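Local coordinates for potential RNA-dependent RNA polymerase (Human picobirnavirus, PDB 5I62), which catalyses RNA-templated RNA synthesis from ribonucleoside triphosphates, probably serving both transcription and genome replication of this double-stranded RNA virus, at residues T108-A113 and Q339-I344. Sequence-based numbering, arbitrary orientation.
Sequences TKAISA and QHEAAI
Ala113 lays its methyl over one face of the His340 imidazole, a CH-pi contact with CB 3.8 Å from the ring centroid and displaced toward the ND1 side of the rim. One turn earlier, Ala110 CB presses against the base of Glu341, 3.5 Å from its CB, where the CA atoms of the two segments come nearest. Ile344 reaches across to both alanines: its CD1 lies 3.6 Å from Ala110 CA and 4.1 Å from Ala113 CB. The bend of Lys109 at chi3 (-59°) swings the end of its chain over Ile344, bringing CE tightly against CG2 at 3.4 Å.

Beyond this seam, His340 NE2 is hydrogen-bonded to Glu117 OE1, which probably helps hold the ring against Ala113. With CG anti to the backbone N (chi1 -179°) and the chain extended, the Glu341 carboxylate bonds His380 NE2 through OE1 and Asp107 N through OE2.

With alanines at the interface, the axes of 108-113 and 339-344 approach to 8.3 Å, their N-to-C directions 127° apart. Helix 108-116 packs on the C-terminal end of helix 327-345, which touches helix 370-378 and leads into strands 355-357 and 360-363, the hairpin carrying the palm's Gly-Asp-Asp motif; Gln339 NE2 bonds Gln355 O there.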
ATOM      1  N   THR A 108       8.594 -26.302   5.813  1.00 21.00           N
ATOM      2  CA  THR A 108       8.114 -26.296   7.191  1.00 23.19           C
ATOM      3  C   THR A 108       9.088 -25.594   8.142  1.00 25.90           C
ATOM      4  O   THR A 108       8.663 -24.943   9.108  1.00 24.40           O
ATOM      5  CB  THR A 108       7.865 -27.749   7.620  1.00 30.88           C
ATOM      6  OG1 THR A 108       6.697 -28.233   6.943  1.00 38.03           O
ATOM      7  CG2 THR A 108       7.668 -27.869   9.109  1.00 37.57           C
ATOM      8  N   LYS A 109      10.398 -25.713   7.883  1.00 24.13           N
ATOM      9  CA  LYS A 109      11.390 -25.070   8.743  1.00 25.36           C
ATOM     10  C   LYS A 109      11.296 -23.550   8.659  1.00 23.03           C
ATOM     11  O   LYS A 109      11.516 -22.848   9.656  1.00 18.64           O
ATOM     12  CB  LYS A 109      12.804 -25.528   8.375  1.00 23.88           C
ATOM     13  CG  LYS A 109      13.017 -27.042   8.473  1.00 32.44           C
ATOM     14  CD  LYS A 109      14.513 -27.413   8.542  1.00 38.12           C
ATOM     15  CE  LYS A 109      15.299 -26.913   7.329  1.00 40.59           C
ATOM     16  NZ  LYS A 109      16.784 -27.196   7.427  1.00 54.86           N
ATOM     17  N   ALA A 110      10.987 -23.023   7.473  1.00 18.73           N
ATOM     18  CA  ALA A 110      10.835 -21.576   7.335  1.00 19.10           C
ATOM     19  C   ALA A 110       9.603 -21.065   8.083  1.00 19.54           C
ATOM     20  O   ALA A 110       9.625 -19.965   8.657  1.00 18.55           O
ATOM     21  CB  ALA A 110      10.772 -21.201   5.866  1.00 16.86           C
ATOM     22  N   ILE A 111       8.521 -21.843   8.074  1.00 17.95           N
ATOM     23  CA  ILE A 111       7.318 -21.474   8.815  1.00 17.69           C
ATOM     24  C   ILE A 111       7.604 -21.462  10.314  1.00 22.59           C
ATOM     25  O   ILE A 111       7.174 -20.553  11.034  1.00 20.15           O
ATOM     26  CB  ILE A 111       6.152 -22.418   8.456  1.00 19.58           C
ATOM     27  CG1 ILE A 111       5.751 -22.253   6.983  1.00 21.98           C
ATOM     28  CG2 ILE A 111       4.947 -22.166   9.352  1.00 20.93           C
ATOM     29  CD1 ILE A 111       4.826 -23.349   6.476  1.00 23.12           C
ATOM     30  N   SER A 112       8.358 -22.463  10.805  1.00 18.29           N
ATOM     31  CA  SER A 112       8.775 -22.460  12.207  1.00 24.56           C
ATOM     32  C   SER A 112       9.658 -21.259  12.529  1.00 18.71           C
ATOM     33  O   SER A 112       9.557 -20.686  13.616  1.00 21.48           O
ATOM     34  CB  SER A 112       9.526 -23.752  12.564  1.00 22.52           C
ATOM     35  OG  SER A 112       8.656 -24.870  12.512  1.00 33.59           O
ATOM     36  N   ALA A 113      10.573 -20.907  11.623  1.00 17.45           N
ATOM     37  CA  ALA A 113      11.425 -19.744  11.853  1.00 21.41           C
ATOM     38  C   ALA A 113      10.587 -18.473  11.996  1.00 19.90           C
ATOM     39  O   ALA A 113      10.824 -17.649  12.890  1.00 18.56           O
ATOM     40  CB  ALA A 113      12.438 -19.609  10.718  1.00 20.46           C
ATOM     41  N   GLN A 339      11.422 -15.062   3.077  1.00 16.12           N
ATOM     42  CA  GLN A 339      12.788 -14.636   3.365  1.00 14.28           C
ATOM     43  C   GLN A 339      13.519 -15.697   4.172  1.00 14.05           C
ATOM     44  O   GLN A 339      14.671 -16.035   3.878  1.00 15.79           O
ATOM     45  CB  GLN A 339      12.772 -13.288   4.103  1.00 13.52           C
ATOM     46  CG  GLN A 339      12.164 -12.128   3.270  1.00 13.74           C
ATOM     47  CD  GLN A 339      12.355 -10.770   3.933  1.00 14.80           C
ATOM     48  OE1 GLN A 339      12.334 -10.658   5.152  1.00 16.12           O
ATOM     49  NE2 GLN A 339      12.604  -9.745   3.123  1.00 16.55           N
ATOM     50  N   HIS A 340      12.867 -16.236   5.205  1.00 13.25           N
ATOM     51  CA  HIS A 340      13.487 -17.304   5.982  1.00 15.12           C
ATOM     52  C   HIS A 340      13.795 -18.507   5.106  1.00 18.87           C
ATOM     53  O   HIS A 340      14.868 -19.117   5.221  1.00 17.09           O
ATOM     54  CB  HIS A 340      12.574 -17.731   7.130  1.00 16.70           C
ATOM     55  CG  HIS A 340      12.635 -16.826   8.315  1.00 18.41           C
ATOM     56  ND1 HIS A 340      13.784 -16.659   9.059  1.00 17.73           N
ATOM     57  CD2 HIS A 340      11.700 -16.021   8.875  1.00 17.00           C
ATOM     58  CE1 HIS A 340      13.549 -15.798  10.037  1.00 20.07           C
ATOM     59  NE2 HIS A 340      12.291 -15.397   9.946  1.00 22.61           N
ATOM     60  N   GLU A 341      12.857 -18.858   4.219  1.00 13.98           N
ATOM     61  CA  GLU A 341      13.014 -20.051   3.393  1.00 14.89           C
ATOM     62  C   GLU A 341      14.185 -19.909   2.433  1.00 16.66           C
ATOM     63  O   GLU A 341      14.918 -20.875   2.195  1.00 19.58           O
ATOM     64  CB  GLU A 341      11.729 -20.341   2.621  1.00 17.58           C
ATOM     65  CG  GLU A 341      11.812 -21.589   1.756  1.00 18.43           C
ATOM     66  CD  GLU A 341      10.611 -21.709   0.832  1.00 25.67           C
ATOM     67  OE1 GLU A 341      10.391 -20.789   0.002  1.00 21.24           O
ATOM     68  OE2 GLU A 341       9.871 -22.711   0.958  1.00 23.51           O
ATOM     69  N   ALA A 342      14.388 -18.711   1.879  1.00 14.39           N
ATOM     70  CA  ALA A 342      15.544 -18.505   1.009  1.00 17.82           C
ATOM     71  C   ALA A 342      16.852 -18.795   1.755  1.00 19.52           C
ATOM     72  O   ALA A 342      17.742 -19.478   1.235  1.00 19.33           O
ATOM     73  CB  ALA A 342      15.537 -17.083   0.456  1.00 16.81           C
ATOM     74  N   ALA A 343      16.985 -18.274   2.975  1.00 17.13           N
ATOM     75  CA  ALA A 343      18.202 -18.499   3.753  1.00 18.45           C
ATOM     76  C   ALA A 343      18.355 -19.973   4.100  1.00 21.51           C
ATOM     77  O   ALA A 343      19.423 -20.572   3.906  1.00 22.30           O
ATOM     78  CB  ALA A 343      18.182 -17.648   5.025  1.00 17.02           C
ATOM     79  N   ILE A 344      17.282 -20.572   4.608  1.00 19.13           N
ATOM     80  CA  ILE A 344      17.293 -21.964   5.037  1.00 20.37           C
ATOM     81  C   ILE A 344      17.574 -22.888   3.860  1.00 22.37           C
ATOM     82  O   ILE A 344      18.311 -23.873   3.988  1.00 22.69           O
ATOM     83  CB  ILE A 344      15.956 -22.302   5.725  1.00 22.78           C
ATOM     84  CG1 ILE A 344      15.836 -21.560   7.060  1.00 20.47           C
ATOM     85  CG2 ILE A 344      15.800 -23.814   5.902  1.00 26.03           C
ATOM     86  CD1 ILE A 344      14.410 -21.550   7.631  1.00 16.55           C
TER